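PDB 3WAJ: transmembrane oligosaccharyl transferase from Archaeoglobus fulgidus, which is a membrane protein of the AglB/STT3 family, joining an N-terminal helical membrane region of the GT-C clan to a C-terminal region that contains the AglB core domain. Local coordinates for residues P84-L89 with A110-I115; L411-A416 with F431-A436; K501-A506 with Y607-I612; Q722-E727 with Q743-K748. One frame throughout, in Å; residues are numbered along the deposited sequence.

Contact 1 of 4, residues P84-L89 with A110-I115; sequences PFLVYL and AFIPAI
L89, which meets I112 across the contact, takes part on its own side in an ordinary helical bond, L89 N donating to F85 O at 2.8 Å in the first turn of helix 84-96. From there its CG runs anti to the backbone N (chi1 -180°), and L89 CD2 reaches I112 CG2 at 3.9 Å. One turn back, L86 CD2 touches the same methyl, I112 CG2, also at 3.9 Å. The gamma methyl of I112 therefore faces the notch between two leucines spaced i and i+3 on the facing helix, and each leucine passes the isoleucine in the opposite direction. Branching at CB suits I112 to this place: CG2 goes to the leucines, while CG1, anti to the carbonyl carbon, takes the other branch. Helix 102-118 is kinked just beyond, where P113 has no N-H to give to the preceding turn. W165 of helix 163-181 packs on L86, L89 and I112 together. The zinc ion, bound by D47, D161 and H163, lies about 9 Å from the side chain of L86. With nothing but methyl groups meeting here, the two helices are held by dispersion and by burial of apolar surface, close to a metal site whose ligands are charged or polar.

Contact 2 of 4, residues L411-A416 with F431-A436; sequences LIWAIA and FAAVSA
The indole of W413 lies like a lid against V434: the valine CG2 stands 3.4 Å above the ring plane, displaced toward the rim of the six-membered ring. This is a CH-pi contact, with V434 CG2 3.7 Å from the centroid of that W413 ring and 25° off its normal. At the edge the same ring reaches the backbone of the neighbouring residue, W413 CH2 lying 3.9 Å from A433 C, and the small A433 CB leaves room for it at 4.0 Å from W413 CH2. Placing CG anti to the backbone N (chi1 166°) swings the tryptophan across to the other helix. Helices 405-420 and 429-446 are consecutive in the membrane region; the axes of segments 411-416 and 431-436 approach to 10.6 Å, with 136° between their N-to-C directions, an oblique crossing nearer antiparallel than parallel. The other gamma branch of V434 serves a second neighbour, V434 CG1 standing 4.3 Å from A414 CB. An alanine fits there because the backbones come nearest at A414 and V434. Helix 163-181 joins the same cluster, Q170 and L174 touching W413 and V171 touching A433. Turned from W413, S435 OG donates to A432 O at 3.3 Å.

Contact 3 of 4, residues K501-A506 with Y607-I612; sequences KQWYDA and YVVSDI
Chi1 of D611 is 84°, which puts its CG between the backbone N and the carbonyl carbon and lifts the carboxylate toward helix 501-513; W503, with a first torsion that lies off the staggered positions, extends its indole from that helix to meet it. W503 NE1 donates to D611 OD2 over 3.0 Å, with an N-H...O angle of 160°. The acceptor lies in the indole plane, at the edge where the N-H points, whereas the donor meets OD2 on its anti side and somewhat out of the carboxylate plane. The ring and carboxylate planes are 65° apart. Two residues back on the strand, V609 faces the same way, and its CG1 approaches the far end of the indole obliquely, 3.5 Å from W503 CH2. A strand supplies this pairing of a polar and an apolar contact because V609 and D611 share one face, while S610 between them points away. Both segments fall within the AglB core family, and strand 605-611 lies in the middle of a mixed five-stranded sheet, bonded through its backbone to I548 on one side and to K772 and F774 on the other. Y553, from the WWDYG motif of this family, stacks on W503, and W556 meets it edge-to-face. D611 is also the N-cap of helix 612-615, D611 OD1 accepting from M614 N. Both carboxylate oxygens therefore have an N-H partner, which probably stabilises the buried group as the anion and ties the indole, the strand end and the helix start together.

Contact 4 of 4, residues Q722-E727 with Q743-K748; sequences QTALYE and QEVLYK
A724 comes first, its CB directed at the facing helix and 3.6 Å from V745 CG1. Alanine suits this point, where the two backbones come nearest, and A724 CB is also 4.4 Å from L746 CD2. W705 of helix 703-708 packs against both A724 and V745. L725 follows; its CB lies to the side of the facing helix, and the chain, CG anti to the carbonyl carbon (chi1 -70°), carries CD2 across to it, L725 CD2 touching L746 CD2 at 3.6 Å. E727 starts out toward the facing helix without touching segment 743-748; its OE1 accepts from T739 N and its OE2 is bonded to the hydroxyls of T742 and Y708. Helices 717-732 and 740-755 are consecutive and joined by a short connection; segments 722-727 and 743-748 cross at 115°, nearer perpendicular than antiparallel, axes 9.5 Å apart. One turn apart on the second helix, K748 NZ lies 2.9 Å from E744 OE1 in a salt bridge; S768 OG also bonds E744 OE1, and K748 NZ also bonds A766 O. Methyls thus join the helices where they cross, while E744 OE2 lies close to E615 OE1, which probably raises one carboxylate's affinity for a proton, partly offset by K748.

From the N terminus the four contacts follow in series, none nested in or crossing another. Contact 1 closes a largely helical loop of 20 residues in the membrane region. Contact 2, its centre 24 Å from that of contact 1, closes a loop of 14 residues late in the same region. Contact 3 is the long closure, bringing helix 501-513 back to strand 605-611 across 100 residues. Contact 4 then closes a loop of 15 residues within the crossed helix pair 717-732 and 740-755. Contacts 3 and 4 touch, I612 CD1 lying 3.8 Å from E744 OE2, so the end of strand 605-611, where helix 612-615 begins, lies against helix 740-755. Contacts 1 and 2 stay separate from them.

Contact 1 of 4, residues P84-L89 with A110-I115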
loop_
_atom_site.group_PDB
_atom_site.type_symbol
_atom_site.label_atom_id
_atom_site.label_comp_id
_atom_site.label_asym_id
_atom_site.label_seq_id
_atom_site.Cartn_x
_atom_site.Cartn_y
_atom_site.Cartn_z
ATOM N N PRO A 84 10.575 10.492 9.995
ATOM C CA PRO A 84 11.234 11.741 9.612
ATOM C C PRO A 84 12.406 11.557 8.658
ATOM O O PRO A 84 12.683 12.508 7.927
ATOM C CB PRO A 84 11.711 12.328 10.952
ATOM C CG PRO A 84 11.694 11.169 11.935
ATOM C CD PRO A 84 10.593 10.270 11.457
ATOM N N PHE A 85 13.077 10.406 8.634
ATOM C CA PHE A 85 14.220 10.289 7.724
ATOM C C PHE A 85 13.875 10.665 6.281
ATOM O O PHE A 85 14.505 11.543 5.675
ATOM C CB PHE A 85 14.879 8.906 7.732
ATOM C CG PHE A 85 15.916 8.760 6.644
ATOM C CD1 PHE A 85 15.638 8.044 5.491
ATOM C CD2 PHE A 85 17.147 9.406 6.747
ATOM C CE1 PHE A 85 16.576 7.947 4.461
ATOM C CE2 PHE A 85 18.105 9.308 5.726
ATOM C CZ PHE A 85 17.818 8.576 4.578
ATOM N N LEU A 86 12.872 9.993 5.722
ATOM C CA LEU A 86 12.527 10.199 4.313
ATOM C C LEU A 86 11.799 11.518 4.145
ATOM O O LEU A 86 11.988 12.194 3.138
ATOM C CB LEU A 86 11.657 9.058 3.783
ATOM C CG LEU A 86 11.897 8.504 2.371
ATOM C CD1 LEU A 86 10.601 7.912 1.782
ATOM C CD2 LEU A 86 12.524 9.520 1.427
ATOM N N VAL A 87 10.960 11.892 5.113
ATOM C CA VAL A 87 10.305 13.191 5.011
ATOM C C VAL A 87 11.368 14.293 4.905
ATOM O O VAL A 87 11.326 15.094 3.990
ATOM C CB VAL A 87 9.312 13.481 6.164
ATOM C CG1 VAL A 87 8.684 14.870 5.958
ATOM C CG2 VAL A 87 8.208 12.435 6.201
ATOM N N TYR A 88 12.343 14.311 5.811
ATOM C CA TYR A 88 13.380 15.326 5.739
ATOM C C TYR A 88 14.277 15.150 4.530
ATOM O O TYR A 88 14.506 16.123 3.821
ATOM C CB TYR A 88 14.163 15.454 7.059
ATOM C CG TYR A 88 13.348 16.145 8.131
ATOM C CD1 TYR A 88 13.194 17.524 8.129
ATOM C CD2 TYR A 88 12.686 15.418 9.105
ATOM C CE1 TYR A 88 12.424 18.162 9.097
ATOM C CE2 TYR A 88 11.921 16.042 10.073
ATOM C CZ TYR A 88 11.795 17.414 10.067
ATOM O OH TYR A 88 11.028 18.032 11.035
ATOM N N LEU A 89 14.764 13.934 4.266
ATOM C CA LEU A 89 15.551 13.699 3.038
ATOM C C LEU A 89 14.878 14.313 1.808
ATOM O O LEU A 89 15.520 15.036 1.032
ATOM C CB LEU A 89 15.820 12.208 2.797
ATOM C CG LEU A 89 16.645 11.893 1.533
ATOM C CD1 LEU A 89 17.959 12.687 1.518
ATOM C CD2 LEU A 89 16.946 10.403 1.410
ATOM N N ALA A 110 11.118 11.192 -7.105
ATOM C CA ALA A 110 11.181 9.953 -7.902
ATOM C C ALA A 110 12.561 9.303 -7.894
ATOM O O ALA A 110 12.678 8.078 -7.903
ATOM C CB ALA A 110 10.724 10.210 -9.343
ATOM N N PHE A 111 13.606 10.126 -7.894
ATOM C CA PHE A 111 14.974 9.612 -7.943
ATOM C C PHE A 111 15.467 9.053 -6.622
ATOM O O PHE A 111 16.364 8.221 -6.596
ATOM C CB PHE A 111 15.933 10.691 -8.423
ATOM C CG PHE A 111 15.810 10.978 -9.873
ATOM C CD1 PHE A 111 16.387 10.133 -10.805
ATOM C CD2 PHE A 111 15.090 12.079 -10.318
ATOM C CE1 PHE A 111 16.259 10.394 -12.164
ATOM C CE2 PHE A 111 14.957 12.349 -11.680
ATOM C CZ PHE A 111 15.539 11.508 -12.600
ATOM N N ILE A 112 14.881 9.523 -5.528
ATOM C CA ILE A 112 15.348 9.163 -4.197
ATOM C C ILE A 112 15.422 7.651 -3.897
ATOM O O ILE A 112 16.423 7.191 -3.342
ATOM C CB ILE A 112 14.569 9.939 -3.111
ATOM C CG1 ILE A 112 15.015 11.399 -3.147
ATOM C CG2 ILE A 112 14.779 9.327 -1.703
ATOM C CD1 ILE A 112 14.218 12.328 -2.256
ATOM N N PRO A 113 14.376 6.876 -4.243
ATOM C CA PRO A 113 14.507 5.442 -3.935
ATOM C C PRO A 113 15.505 4.749 -4.853
ATOM O O PRO A 113 16.178 3.798 -4.437
ATOM C CB PRO A 113 13.089 4.897 -4.171
ATOM C CG PRO A 113 12.443 5.897 -5.113
ATOM C CD PRO A 113 13.017 7.225 -4.712
ATOM N N ALA A 114 15.592 5.208 -6.097
ATOM C CA ALA A 114 16.598 4.668 -7.024
ATOM C C ALA A 114 18.000 4.908 -6.481
ATOM O O ALA A 114 18.829 4.008 -6.474
ATOM C CB ALA A 114 16.449 5.280 -8.411
ATOM N N ILE A 115 18.270 6.134 -6.052
ATOM C CA ILE A 115 19.585 6.470 -5.522
ATOM C C ILE A 115 19.862 5.618 -4.284
ATOM O O ILE A 115 20.957 5.076 -4.124
ATOM C CB ILE A 115 19.694 7.964 -5.172
ATOM C CG1 ILE A 115 19.654 8.813 -6.441
ATOM C CG2 ILE A 115 20.966 8.239 -4.385
ATOM C CD1 ILE A 115 19.343 10.286 -6.172
#

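Contact 2 of 4, residues L411-A416 with F431-A436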
loop_
_atom_site.group_PDB
_atom_site.type_symbol
_atom_site.label_atom_id
_atom_site.label_comp_id
_atom_site.label_asym_id
_atom_site.label_seq_id
_atom_site.Cartn_x
_atom_site.Cartn_y
_atom_site.Cartn_z
ATOM N N LEU A 411 24.890 -14.958 11.088
ATOM C CA LEU A 411 23.940 -16.071 11.160
ATOM C C LEU A 411 22.722 -15.739 12.020
ATOM O O LEU A 411 21.588 -16.051 11.653
ATOM C CB LEU A 411 24.635 -17.336 11.673
ATOM C CG LEU A 411 25.219 -18.195 10.549
ATOM C CD1 LEU A 411 26.253 -19.193 11.069
ATOM C CD2 LEU A 411 24.097 -18.915 9.810
ATOM N N ILE A 412 22.983 -15.106 13.161
ATOM C CA ILE A 412 21.948 -14.690 14.094
ATOM C C ILE A 412 21.008 -13.705 13.416
ATOM O O ILE A 412 19.792 -13.773 13.579
ATOM C CB ILE A 412 22.577 -14.021 15.339
ATOM C CG1 ILE A 412 23.376 -15.040 16.152
ATOM C CG2 ILE A 412 21.516 -13.381 16.224
ATOM C CD1 ILE A 412 23.992 -14.452 17.416
ATOM N N TRP A 413 21.584 -12.777 12.661
ATOM C CA TRP A 413 20.800 -11.821 11.889
ATOM C C TRP A 413 19.925 -12.552 10.875
ATOM O O TRP A 413 18.737 -12.273 10.760
ATOM C CB TRP A 413 21.728 -10.828 11.181
ATOM C CG TRP A 413 21.067 -10.014 10.098
ATOM C CD1 TRP A 413 20.020 -9.141 10.240
ATOM C CD2 TRP A 413 21.436 -9.976 8.713
ATOM N NE1 TRP A 413 19.714 -8.574 9.023
ATOM C CE2 TRP A 413 20.568 -9.068 8.071
ATOM C CE3 TRP A 413 22.413 -10.624 7.955
ATOM C CZ2 TRP A 413 20.651 -8.791 6.703
ATOM C CZ3 TRP A 413 22.494 -10.352 6.592
ATOM C CH2 TRP A 413 21.620 -9.445 5.984
ATOM N N ALA A 414 20.521 -13.504 10.162
ATOM C CA ALA A 414 19.813 -14.268 9.140
ATOM C C ALA A 414 18.667 -15.104 9.721
ATOM O O ALA A 414 17.549 -15.088 9.199
ATOM C CB ALA A 414 20.787 -15.145 8.370
ATOM N N ILE A 415 18.955 -15.839 10.791
ATOM C CA ILE A 415 17.947 -16.659 11.454
ATOM C C ILE A 415 16.818 -15.820 12.049
ATOM O O ILE A 415 15.654 -16.180 11.929
ATOM C CB ILE A 415 18.574 -17.524 12.551
ATOM C CG1 ILE A 415 19.548 -18.520 11.927
ATOM C CG2 ILE A 415 17.500 -18.249 13.357
ATOM C CD1 ILE A 415 20.423 -19.194 12.951
ATOM N N ALA A 416 17.160 -14.709 12.695
ATOM C CA ALA A 416 16.142 -13.830 13.275
ATOM C C ALA A 416 15.226 -13.326 12.177
ATOM O O ALA A 416 14.008 -13.258 12.349
ATOM C CB ALA A 416 16.783 -12.668 13.997
ATOM N N PHE A 431 15.117 -9.983 3.029
ATOM C CA PHE A 431 15.918 -11.163 2.689
ATOM C C PHE A 431 16.927 -10.841 1.590
ATOM O O PHE A 431 17.920 -11.550 1.419
ATOM C CB PHE A 431 15.027 -12.352 2.279
ATOM C CG PHE A 431 14.294 -12.998 3.429
ATOM C CD1 PHE A 431 14.945 -13.256 4.628
ATOM C CD2 PHE A 431 12.951 -13.344 3.310
ATOM C CE1 PHE A 431 14.269 -13.849 5.693
ATOM C CE2 PHE A 431 12.266 -13.936 4.370
ATOM C CZ PHE A 431 12.927 -14.187 5.561
ATOM N N ALA A 432 16.668 -9.758 0.857
ATOM C CA ALA A 432 17.510 -9.370 -0.268
ATOM C C ALA A 432 18.994 -9.284 0.116
ATOM O O ALA A 432 19.833 -9.976 -0.459
ATOM C CB ALA A 432 17.032 -8.060 -0.844
ATOM N N ALA A 433 19.311 -8.440 1.094
ATOM C CA ALA A 433 20.681 -8.326 1.577
ATOM C C ALA A 433 21.202 -9.662 2.078
ATOM O O ALA A 433 22.385 -9.950 1.923
ATOM C CB ALA A 433 20.784 -7.286 2.672
ATOM N N VAL A 434 20.331 -10.469 2.686
ATOM C CA VAL A 434 20.747 -11.780 3.175
ATOM C C VAL A 434 21.170 -12.675 2.027
ATOM O O VAL A 434 22.255 -13.257 2.053
ATOM C CB VAL A 434 19.644 -12.515 3.958
ATOM C CG1 VAL A 434 20.109 -13.933 4.299
ATOM C CG2 VAL A 434 19.272 -11.767 5.213
ATOM N N SER A 435 20.312 -12.784 1.019
ATOM C CA SER A 435 20.587 -13.671 -0.109
ATOM C C SER A 435 21.784 -13.197 -0.936
ATOM O O SER A 435 22.417 -13.997 -1.629
ATOM C CB SER A 435 19.357 -13.827 -0.996
ATOM O OG SER A 435 19.323 -12.812 -1.978
ATOM N N ALA A 436 22.107 -11.905 -0.850
ATOM C CA ALA A 436 23.257 -11.350 -1.579
ATOM C C ALA A 436 24.617 -11.579 -0.884
ATOM O O ALA A 436 25.649 -11.718 -1.550
ATOM C CB ALA A 436 23.046 -9.875 -1.851
#

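Contact 3 of 4, residues K501-A506 with Y607-I612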
loop_
_atom_site.group_PDB
_atom_site.type_symbol
_atom_site.label_atom_id
_atom_site.label_comp_id
_atom_site.label_asym_id
_atom_site.label_seq_id
_atom_site.Cartn_x
_atom_site.Cartn_y
_atom_site.Cartn_z
ATOM N N LYS A 501 -4.103 7.003 -16.001
ATOM C CA LYS A 501 -4.447 8.341 -16.457
ATOM C C LYS A 501 -5.896 8.727 -16.151
ATOM O O LYS A 501 -6.186 9.896 -15.838
ATOM C CB LYS A 501 -4.121 8.488 -17.946
ATOM C CG LYS A 501 -4.519 9.835 -18.530
ATOM C CD LYS A 501 -3.578 10.241 -19.681
ATOM C CE LYS A 501 -4.078 11.500 -20.378
ATOM N NZ LYS A 501 -5.396 11.244 -20.998
ATOM N N GLN A 502 -6.795 7.747 -16.217
ATOM C CA GLN A 502 -8.198 7.991 -15.891
ATOM C C GLN A 502 -8.356 8.511 -14.466
ATOM O O GLN A 502 -9.015 9.533 -14.237
ATOM C CB GLN A 502 -9.037 6.728 -16.096
ATOM C CG GLN A 502 -9.154 6.293 -17.544
ATOM C CD GLN A 502 -8.236 5.144 -17.864
ATOM O OE1 GLN A 502 -7.145 5.038 -17.299
ATOM N NE2 GLN A 502 -8.683 4.249 -18.750
ATOM N N TRP A 503 -7.744 7.801 -13.519
ATOM C CA TRP A 503 -7.739 8.203 -12.108
ATOM C C TRP A 503 -7.045 9.535 -11.869
ATOM O O TRP A 503 -7.568 10.408 -11.179
ATOM C CB TRP A 503 -7.023 7.157 -11.272
ATOM C CG TRP A 503 -7.908 6.207 -10.532
ATOM C CD1 TRP A 503 -8.099 4.872 -10.802
ATOM C CD2 TRP A 503 -8.696 6.498 -9.366
ATOM N NE1 TRP A 503 -8.958 4.321 -9.876
ATOM C CE2 TRP A 503 -9.334 5.293 -8.980
ATOM C CE3 TRP A 503 -8.915 7.660 -8.605
ATOM C CZ2 TRP A 503 -10.188 5.220 -7.883
ATOM C CZ3 TRP A 503 -9.748 7.594 -7.508
ATOM C CH2 TRP A 503 -10.386 6.379 -7.153
ATOM N N TYR A 504 -5.851 9.692 -12.423
ATOM C CA TYR A 504 -5.115 10.926 -12.185
ATOM C C TYR A 504 -5.896 12.120 -12.712
ATOM O O TYR A 504 -5.967 13.159 -12.044
ATOM C CB TYR A 504 -3.699 10.883 -12.776
ATOM C CG TYR A 504 -2.888 12.121 -12.459
ATOM C CD1 TYR A 504 -2.097 12.188 -11.312
ATOM C CD2 TYR A 504 -2.920 13.231 -13.310
ATOM C CE1 TYR A 504 -1.359 13.333 -11.015
ATOM C CE2 TYR A 504 -2.187 14.383 -13.024
ATOM C CZ TYR A 504 -1.411 14.430 -11.883
ATOM O OH TYR A 504 -0.696 15.570 -11.628
ATOM N N ASP A 505 -6.500 11.982 -13.894
ATOM C CA ASP A 505 -7.274 13.100 -14.466
ATOM C C ASP A 505 -8.550 13.363 -13.683
ATOM O O ASP A 505 -8.940 14.514 -13.488
ATOM C CB ASP A 505 -7.600 12.867 -15.947
ATOM C CG ASP A 505 -6.393 13.047 -16.842
ATOM O OD1 ASP A 505 -5.376 13.561 -16.338
ATOM O OD2 ASP A 505 -6.463 12.678 -18.042
ATOM N N ALA A 506 -9.194 12.289 -13.231
ATOM C CA ALA A 506 -10.414 12.429 -12.440
ATOM C C ALA A 506 -10.136 13.261 -11.182
ATOM O O ALA A 506 -10.888 14.162 -10.835
ATOM C CB ALA A 506 -10.989 11.060 -12.073
ATOM N N TYR A 607 -18.881 13.830 -1.896
ATOM C CA TYR A 607 -18.553 13.167 -3.160
ATOM C C TYR A 607 -18.212 11.712 -2.963
ATOM O O TYR A 607 -17.634 11.322 -1.943
ATOM C CB TYR A 607 -17.403 13.869 -3.887
ATOM C CG TYR A 607 -17.746 15.294 -4.189
ATOM C CD1 TYR A 607 -18.474 15.613 -5.327
ATOM C CD2 TYR A 607 -17.394 16.316 -3.313
ATOM C CE1 TYR A 607 -18.820 16.909 -5.611
ATOM C CE2 TYR A 607 -17.733 17.631 -3.584
ATOM C CZ TYR A 607 -18.454 17.918 -4.738
ATOM O OH TYR A 607 -18.815 19.210 -5.037
ATOM N N VAL A 608 -18.600 10.918 -3.952
ATOM C CA VAL A 608 -18.280 9.501 -4.003
ATOM C C VAL A 608 -17.403 9.313 -5.247
ATOM O O VAL A 608 -17.716 9.851 -6.311
ATOM C CB VAL A 608 -19.562 8.652 -4.166
ATOM C CG1 VAL A 608 -19.240 7.159 -4.101
ATOM C CG2 VAL A 608 -20.622 9.031 -3.123
ATOM N N VAL A 609 -16.305 8.573 -5.115
ATOM C CA VAL A 609 -15.500 8.194 -6.273
ATOM C C VAL A 609 -15.461 6.671 -6.390
ATOM O O VAL A 609 -15.039 5.968 -5.454
ATOM C CB VAL A 609 -14.063 8.729 -6.192
ATOM C CG1 VAL A 609 -13.296 8.352 -7.463
ATOM C CG2 VAL A 609 -14.044 10.254 -5.968
ATOM N N SER A 610 -15.906 6.157 -7.536
ATOM C CA SER A 610 -16.018 4.716 -7.728
ATOM C C SER A 610 -15.323 4.297 -9.006
ATOM O O SER A 610 -15.424 4.978 -10.042
ATOM C CB SER A 610 -17.499 4.303 -7.759
ATOM O OG SER A 610 -17.681 2.997 -8.280
ATOM N N ASP A 611 -14.617 3.172 -8.953
ATOM C CA ASP A 611 -13.922 2.717 -10.153
ATOM C C ASP A 611 -14.306 1.302 -10.580
ATOM O O ASP A 611 -15.068 0.624 -9.895
ATOM C CB ASP A 611 -12.399 2.928 -10.074
ATOM C CG ASP A 611 -11.668 1.816 -9.352
ATOM O OD1 ASP A 611 -12.287 1.021 -8.591
ATOM O OD2 ASP A 611 -10.433 1.765 -9.537
ATOM N N ILE A 612 -13.799 0.868 -11.726
ATOM C CA ILE A 612 -14.283 -0.375 -12.287
ATOM C C ILE A 612 -13.793 -1.546 -11.451
ATOM O O ILE A 612 -14.366 -2.637 -11.484
ATOM C CB ILE A 612 -13.882 -0.512 -13.759
ATOM C CG1 ILE A 612 -14.645 -1.683 -14.403
ATOM C CG2 ILE A 612 -12.356 -0.678 -13.886
ATOM C CD1 ILE A 612 -14.429 -1.816 -15.886
#

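Contact 4 of 4, residues Q722-E727 with Q743-K748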
loop_
_atom_site.group_PDB
_atom_site.type_symbol
_atom_site.label_atom_id
_atom_site.label_comp_id
_atom_site.label_asym_id
_atom_site.label_seq_id
_atom_site.Cartn_x
_atom_site.Cartn_y
_atom_site.Cartn_z
ATOM N N GLN A 722 -21.589 -9.334 -28.200
ATOM C CA GLN A 722 -20.900 -10.383 -28.953
ATOM C C GLN A 722 -19.392 -10.263 -28.885
ATOM O O GLN A 722 -18.686 -11.266 -28.893
ATOM C CB GLN A 722 -21.365 -10.413 -30.419
ATOM C CG GLN A 722 -22.863 -10.626 -30.589
ATOM C CD GLN A 722 -23.433 -11.692 -29.645
ATOM O OE1 GLN A 722 -22.793 -12.725 -29.363
ATOM N NE2 GLN A 722 -24.649 -11.451 -29.167
ATOM N N THR A 723 -18.901 -9.028 -28.836
ATOM C CA THR A 723 -17.480 -8.784 -28.612
ATOM C C THR A 723 -17.038 -9.293 -27.232
ATOM O O THR A 723 -16.056 -10.041 -27.103
ATOM C CB THR A 723 -17.167 -7.295 -28.736
ATOM O OG1 THR A 723 -17.446 -6.868 -30.084
ATOM C CG2 THR A 723 -15.707 -7.022 -28.386
ATOM N N ALA A 724 -17.783 -8.900 -26.202
ATOM C CA ALA A 724 -17.496 -9.308 -24.830
ATOM C C ALA A 724 -17.477 -10.844 -24.649
ATOM O O ALA A 724 -16.509 -11.402 -24.135
ATOM C CB ALA A 724 -18.475 -8.655 -23.893
ATOM N N LEU A 725 -18.533 -11.529 -25.076
ATOM C CA LEU A 725 -18.562 -12.995 -24.981
ATOM C C LEU A 725 -17.408 -13.653 -25.723
ATOM O O LEU A 725 -16.805 -14.601 -25.232
ATOM C CB LEU A 725 -19.882 -13.546 -25.504
ATOM C CG LEU A 725 -21.082 -13.246 -24.622
ATOM C CD1 LEU A 725 -22.351 -13.764 -25.279
ATOM C CD2 LEU A 725 -20.877 -13.894 -23.252
ATOM N N TYR A 726 -17.092 -13.153 -26.909
ATOM C CA TYR A 726 -15.964 -13.690 -27.657
ATOM C C TYR A 726 -14.669 -13.562 -26.863
ATOM O O TYR A 726 -13.902 -14.521 -26.761
ATOM C CB TYR A 726 -15.822 -12.974 -29.006
ATOM C CG TYR A 726 -14.747 -13.566 -29.876
ATOM C CD1 TYR A 726 -15.018 -14.639 -30.707
ATOM C CD2 TYR A 726 -13.457 -13.058 -29.865
ATOM C CE1 TYR A 726 -14.031 -15.186 -31.527
ATOM C CE2 TYR A 726 -12.465 -13.602 -30.674
ATOM C CZ TYR A 726 -12.763 -14.662 -31.502
ATOM O OH TYR A 726 -11.781 -15.205 -32.303
ATOM N N GLU A 727 -14.419 -12.377 -26.308
ATOM C CA GLU A 727 -13.225 -12.169 -25.482
ATOM C C GLU A 727 -13.210 -13.149 -24.315
ATOM O O GLU A 727 -12.172 -13.728 -23.979
ATOM C CB GLU A 727 -13.177 -10.736 -24.936
ATOM C CG GLU A 727 -11.905 -10.411 -24.148
ATOM C CD GLU A 727 -12.077 -9.254 -23.151
ATOM O OE1 GLU A 727 -12.046 -9.526 -21.928
ATOM O OE2 GLU A 727 -12.235 -8.080 -23.587
ATOM N N GLN A 743 -15.922 -7.630 -18.051
ATOM C CA GLN A 743 -16.624 -8.150 -16.876
ATOM C C GLN A 743 -17.854 -7.328 -16.573
ATOM O O GLN A 743 -18.903 -7.875 -16.241
ATOM C CB GLN A 743 -15.702 -8.190 -15.668
ATOM C CG GLN A 743 -14.511 -9.089 -15.847
ATOM C CD GLN A 743 -13.754 -9.246 -14.562
ATOM O OE1 GLN A 743 -14.284 -8.950 -13.496
ATOM N NE2 GLN A 743 -12.504 -9.700 -14.645
ATOM N N GLU A 744 -17.720 -6.010 -16.680
ATOM C CA GLU A 744 -18.850 -5.115 -16.421
ATOM C C GLU A 744 -19.969 -5.350 -17.458
ATOM O O GLU A 744 -21.157 -5.417 -17.109
ATOM C CB GLU A 744 -18.383 -3.656 -16.451
ATOM C CG GLU A 744 -19.512 -2.650 -16.647
ATOM C CD GLU A 744 -19.009 -1.205 -16.685
ATOM O OE1 GLU A 744 -19.488 -0.415 -17.534
ATOM O OE2 GLU A 744 -18.138 -0.858 -15.852
ATOM N N VAL A 745 -19.576 -5.483 -18.728
ATOM C CA VAL A 745 -20.528 -5.804 -19.792
ATOM C C VAL A 745 -21.264 -7.092 -19.446
ATOM O O VAL A 745 -22.484 -7.151 -19.521
ATOM C CB VAL A 745 -19.854 -5.910 -21.191
ATOM C CG1 VAL A 745 -20.807 -6.506 -22.188
ATOM C CG2 VAL A 745 -19.408 -4.525 -21.679
ATOM N N LEU A 746 -20.525 -8.114 -19.032
ATOM C CA LEU A 746 -21.161 -9.370 -18.660
ATOM C C LEU A 746 -22.061 -9.249 -17.408
ATOM O O LEU A 746 -23.144 -9.843 -17.351
ATOM C CB LEU A 746 -20.114 -10.476 -18.512
ATOM C CG LEU A 746 -19.381 -10.820 -19.815
ATOM C CD1 LEU A 746 -18.356 -11.947 -19.609
ATOM C CD2 LEU A 746 -20.385 -11.191 -20.900
ATOM N N TYR A 747 -21.619 -8.484 -16.416
ATOM C CA TYR A 747 -22.426 -8.226 -15.227
ATOM C C TYR A 747 -23.774 -7.650 -15.631
ATOM O O TYR A 747 -24.815 -8.067 -15.115
ATOM C CB TYR A 747 -21.739 -7.187 -14.343
ATOM C CG TYR A 747 -20.666 -7.713 -13.440
ATOM C CD1 TYR A 747 -20.104 -8.959 -13.642
ATOM C CD2 TYR A 747 -20.233 -6.965 -12.359
ATOM C CE1 TYR A 747 -19.121 -9.445 -12.789
ATOM C CE2 TYR A 747 -19.256 -7.443 -11.494
ATOM C CZ TYR A 747 -18.702 -8.680 -11.717
ATOM O OH TYR A 747 -17.713 -9.146 -10.869
ATOM N N LYS A 748 -23.738 -6.673 -16.542
ATOM C CA LYS A 748 -24.948 -6.010 -17.025
ATOM C C LYS A 748 -25.825 -6.969 -17.797
ATOM O O LYS A 748 -27.051 -6.973 -17.643
ATOM C CB LYS A 748 -24.592 -4.816 -17.922
ATOM C CG LYS A 748 -23.935 -3.697 -17.178
ATOM C CD LYS A 748 -23.581 -2.524 -18.086
ATOM C CE LYS A 748 -23.109 -1.357 -17.220
ATOM N NZ LYS A 748 -22.385 -0.309 -17.970
#